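Local atomic coordinates of acetylxylan esterase / glucomannan deacetylase (PDB entry 2W9X), a protein that removes acetyl groups from acetylated xylan and, with a large preference, glucomannan, contributing to the breakdown of plant cell wall polysaccharides. Residues B[46-54]-B[215-224]. Numbering follows the deposited sequence.
Sequences VSYTYSWPA and LLSLYPYTLN
Trp52 lays the edge of its indole along the backbone that runs from Leu218 to Thr222, and it buries more area here than any other residue. Its NE1 donates to Tyr221 O at 2.8 Å with an N-H...O angle of 161°. The bond lies in the carbonyl plane, and the oxygen sits only 9° out of the ring plane, so each group meets the other close to its own plane, which would favour this rotation of the indole. Around the same rim, Leu218 O approaches Trp52 CZ2 at 3.4 Å and Thr222 O lies 3.2 Å from CD1, both at the edge, near the ring plane. Leu218 to Tyr221 form a type I turn, with Tyr221 N bonded to Leu218 O, the same oxygen that lies near CZ2. Apolar contact continues at the far end of the ring, where Trp52 CH2 meets Leu218 CB at 4.1 Å. Trp52 reaches the turn with CG anti to its own carbonyl carbon (chi1 -71°).

Next to it, Ser51 points at Leu223 and Asn224: Ser51 OG stands 3.0 Å from Asn224 N, and CB packs against Asn224 ND2. A water joins the backbones by accepting from Ser51 N and donating to Thr222 O. Leu223 turns its end back toward the strand, CD2 lying 3.7 Å from Tyr50 CA while CD1 meets Thr49 CG2, the side chains of Leu223 and Thr49 crossing at about a right angle.

Arg35 makes cation-pi contacts with both Trp52 and Tyr219, whose OH bonds Glu146. The contact thus joins strand 47-50 and the residues just beyond it, in the five-stranded antiparallel sheet region of the N-terminal domain, to helix 215-218 and the turn that follows in the SGNH-type esterase domain, with Trp52 also touching Asn195 on outermost parallel strand 191-196.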
loop_
_atom_site.group_PDB
_atom_site.type_symbol
_atom_site.label_atom_id
_atom_site.label_comp_id
_atom_site.label_asym_id
_atom_site.label_seq_id
_atom_site.Cartn_x
_atom_site.Cartn_y
_atom_site.Cartn_z
ATOM N N VAL B 46 40.974 14.188 -7.741
ATOM C CA VAL B 46 39.903 13.196 -7.839
ATOM C C VAL B 46 38.755 13.874 -8.583
ATOM O O VAL B 46 38.454 15.049 -8.334
ATOM C CB VAL B 46 39.439 12.689 -6.444
ATOM C CG1 VAL B 46 38.248 11.732 -6.563
ATOM C CG2 VAL B 46 40.572 12.010 -5.729
ATOM N N SER B 47 38.162 13.153 -9.530
ATOM C CA SER B 47 37.090 13.714 -10.329
ATOM C C SER B 47 35.792 12.946 -10.142
ATOM O O SER B 47 35.756 11.707 -10.190
ATOM C CB SER B 47 37.481 13.805 -11.804
ATOM O OG SER B 47 37.481 12.535 -12.409
ATOM N N TYR B 48 34.732 13.706 -9.907
ATOM C CA TYR B 48 33.405 13.165 -9.731
ATOM C C TYR B 48 32.598 13.573 -10.959
ATOM O O TYR B 48 32.347 14.759 -11.176
ATOM C CB TYR B 48 32.785 13.718 -8.439
ATOM C CG TYR B 48 33.706 13.620 -7.239
ATOM C CD1 TYR B 48 33.785 12.446 -6.480
ATOM C CD2 TYR B 48 34.522 14.690 -6.874
ATOM C CE1 TYR B 48 34.652 12.350 -5.375
ATOM C CE2 TYR B 48 35.389 14.600 -5.779
ATOM C CZ TYR B 48 35.440 13.435 -5.030
ATOM O OH TYR B 48 36.306 13.352 -3.951
ATOM N N THR B 49 32.264 12.588 -11.790
ATOM C CA THR B 49 31.439 12.793 -12.997
ATOM C C THR B 49 30.004 12.297 -12.748
ATOM O O THR B 49 29.807 11.221 -12.188
ATOM C CB THR B 49 32.088 12.109 -14.246
ATOM O OG1 THR B 49 33.433 12.568 -14.388
ATOM C CG2 THR B 49 31.340 12.425 -15.537
ATOM N N TYR B 50 29.010 13.096 -13.146
ATOM C CA TYR B 50 27.588 12.800 -12.874
ATOM C C TYR B 50 26.676 13.219 -14.033
ATOM O O TYR B 50 27.042 14.072 -14.835
ATOM C CB TYR B 50 27.143 13.508 -11.583
ATOM C CG TYR B 50 27.710 14.892 -11.501
ATOM C CD1 TYR B 50 28.964 15.121 -10.903
ATOM C CD2 TYR B 50 27.038 15.971 -12.089
ATOM C CE1 TYR B 50 29.510 16.406 -10.863
ATOM C CE2 TYR B 50 27.569 17.246 -12.059
ATOM C CZ TYR B 50 28.805 17.458 -11.450
ATOM O OH TYR B 50 29.323 18.722 -11.423
ATOM N N SER B 51 25.481 12.628 -14.114
ATOM C CA SER B 51 24.477 13.051 -15.113
ATOM C C SER B 51 23.024 12.915 -14.647
ATOM O O SER B 51 22.145 13.663 -15.107
ATOM C CB SER B 51 24.669 12.323 -16.443
ATOM O OG SER B 51 24.615 10.930 -16.242
ATOM N N TRP B 52 22.765 11.968 -13.740
ATOM C CA TRP B 52 21.431 11.810 -13.161
ATOM C C TRP B 52 21.093 13.072 -12.341
ATOM O O TRP B 52 22.000 13.764 -11.866
ATOM C CB TRP B 52 21.341 10.547 -12.297
ATOM C CG TRP B 52 21.350 9.242 -13.061
ATOM C CD1 TRP B 52 22.411 8.411 -13.223
ATOM C CD2 TRP B 52 20.246 8.620 -13.757
ATOM N NE1 TRP B 52 22.053 7.311 -13.975
ATOM C CE2 TRP B 52 20.732 7.413 -14.318
ATOM C CE3 TRP B 52 18.904 8.968 -13.968
ATOM C CZ2 TRP B 52 19.921 6.540 -15.070
ATOM C CZ3 TRP B 52 18.090 8.095 -14.721
ATOM C CH2 TRP B 52 18.608 6.890 -15.257
ATOM N N PRO B 53 19.791 13.396 -12.199
ATOM C CA PRO B 53 19.467 14.660 -11.519
ATOM C C PRO B 53 19.844 14.697 -10.024
ATOM O O PRO B 53 20.062 13.645 -9.414
ATOM C CB PRO B 53 17.942 14.790 -11.680
ATOM C CG PRO B 53 17.467 13.620 -12.475
ATOM C CD PRO B 53 18.602 12.647 -12.648
ATOM N N ALA B 54 19.923 15.911 -9.463
ATOM C CA ALA B 54 19.891 16.151 -8.008
ATOM C C ALA B 54 21.084 15.625 -7.188
ATOM O O ALA B 54 20.989 15.480 -5.958
ATOM C CB ALA B 54 18.549 15.668 -7.407
ATOM N N LEU B 215 12.954 4.074 -19.437
ATOM C CA LEU B 215 13.655 4.381 -18.185
ATOM C C LEU B 215 14.419 3.154 -17.694
ATOM O O LEU B 215 15.558 3.264 -17.242
ATOM C CB LEU B 215 12.683 4.877 -17.097
ATOM C CG LEU B 215 13.241 5.706 -15.935
ATOM C CD1 LEU B 215 14.005 4.885 -14.891
ATOM C CD2 LEU B 215 14.139 6.857 -16.460
ATOM N N LEU B 216 13.774 1.994 -17.790
ATOM C CA LEU B 216 14.334 0.717 -17.362
ATOM C C LEU B 216 15.692 0.375 -18.030
ATOM O O LEU B 216 16.568 -0.183 -17.379
ATOM C CB LEU B 216 13.299 -0.414 -17.565
ATOM C CG LEU B 216 12.278 -0.628 -16.417
ATOM C CD1 LEU B 216 11.986 0.572 -15.635
ATOM C CD2 LEU B 216 10.990 -1.318 -16.845
ATOM N N SER B 217 15.864 0.736 -19.299
ATOM C CA SER B 217 17.114 0.430 -20.016
ATOM C C SER B 217 18.229 1.415 -19.653
ATOM O O SER B 217 19.400 1.087 -19.737
ATOM C CB SER B 217 16.892 0.388 -21.537
ATOM O OG SER B 217 16.601 1.682 -22.028
ATOM N N LEU B 218 17.841 2.615 -19.222
ATOM C CA LEU B 218 18.784 3.632 -18.777
ATOM C C LEU B 218 19.213 3.370 -17.350
ATOM O O LEU B 218 20.331 3.701 -16.955
ATOM C CB LEU B 218 18.135 5.015 -18.832
ATOM C CG LEU B 218 17.736 5.550 -20.214
ATOM C CD1 LEU B 218 16.776 6.708 -20.019
ATOM C CD2 LEU B 218 18.953 5.993 -20.991
ATOM N N TYR B 219 18.299 2.769 -16.590
ATOM C CA TYR B 219 18.427 2.619 -15.147
ATOM C C TYR B 219 19.713 1.939 -14.647
ATOM O O TYR B 219 20.221 2.329 -13.604
ATOM C CB TYR B 219 17.181 1.949 -14.542
ATOM C CG TYR B 219 17.286 1.873 -13.036
ATOM C CD1 TYR B 219 16.897 2.960 -12.224
ATOM C CD2 TYR B 219 17.810 0.735 -12.419
ATOM C CE1 TYR B 219 17.036 2.899 -10.843
ATOM C CE2 TYR B 219 17.941 0.666 -11.038
ATOM C CZ TYR B 219 17.556 1.758 -10.261
ATOM O OH TYR B 219 17.703 1.660 -8.897
ATOM N N PRO B 220 20.234 0.916 -15.362
ATOM C CA PRO B 220 21.410 0.225 -14.815
ATOM C C PRO B 220 22.712 1.032 -14.795
ATOM O O PRO B 220 23.677 0.596 -14.183
ATOM C CB PRO B 220 21.577 -0.980 -15.758
ATOM C CG PRO B 220 20.239 -1.134 -16.424
ATOM C CD PRO B 220 19.801 0.281 -16.618
ATOM N N TYR B 221 22.735 2.191 -15.446
ATOM C CA TYR B 221 23.998 2.876 -15.700
ATOM C C TYR B 221 24.242 4.102 -14.831
ATOM O O TYR B 221 23.322 4.854 -14.512
ATOM C CB TYR B 221 24.153 3.193 -17.193
ATOM C CG TYR B 221 24.072 1.945 -18.041
ATOM C CD1 TYR B 221 25.169 1.078 -18.153
ATOM C CD2 TYR B 221 22.890 1.603 -18.699
ATOM C CE1 TYR B 221 25.093 -0.087 -18.914
ATOM C CE2 TYR B 221 22.802 0.440 -19.465
ATOM C CZ TYR B 221 23.907 -0.398 -19.570
ATOM O OH TYR B 221 23.818 -1.540 -20.332
ATOM N N THR B 222 25.511 4.261 -14.449
ATOM C CA THR B 222 26.008 5.372 -13.629
ATOM C C THR B 222 25.756 6.717 -14.306
ATOM O O THR B 222 25.470 7.727 -13.634
ATOM C CB THR B 222 27.528 5.200 -13.368
ATOM O OG1 THR B 222 27.744 3.955 -12.703
ATOM C CG2 THR B 222 28.098 6.325 -12.493
ATOM N N LEU B 223 25.876 6.721 -15.634
ATOM C CA LEU B 223 25.723 7.933 -16.416
ATOM C C LEU B 223 24.759 7.752 -17.567
ATOM O O LEU B 223 24.131 6.698 -17.717
ATOM C CB LEU B 223 27.078 8.421 -16.954
ATOM C CG LEU B 223 28.188 8.691 -15.945
ATOM C CD1 LEU B 223 29.485 8.997 -16.662
ATOM C CD2 LEU B 223 27.787 9.825 -15.003
ATOM N N ASN B 224 24.666 8.803 -18.379
ATOM C CA ASN B 224 23.754 8.908 -19.509
ATOM C C ASN B 224 24.187 8.037 -20.685
ATOM O O ASN B 224 23.712 8.229 -21.804
ATOM C CB ASN B 224 23.673 10.379 -19.949
ATOM C CG ASN B 224 24.991 10.884 -20.531
ATOM O OD1 ASN B 224 25.192 10.890 -21.755
ATOM N ND2 ASN B 224 25.915 11.269 -19.653
HETATM O O HOH W 1 25.416 10.353 -12.407
#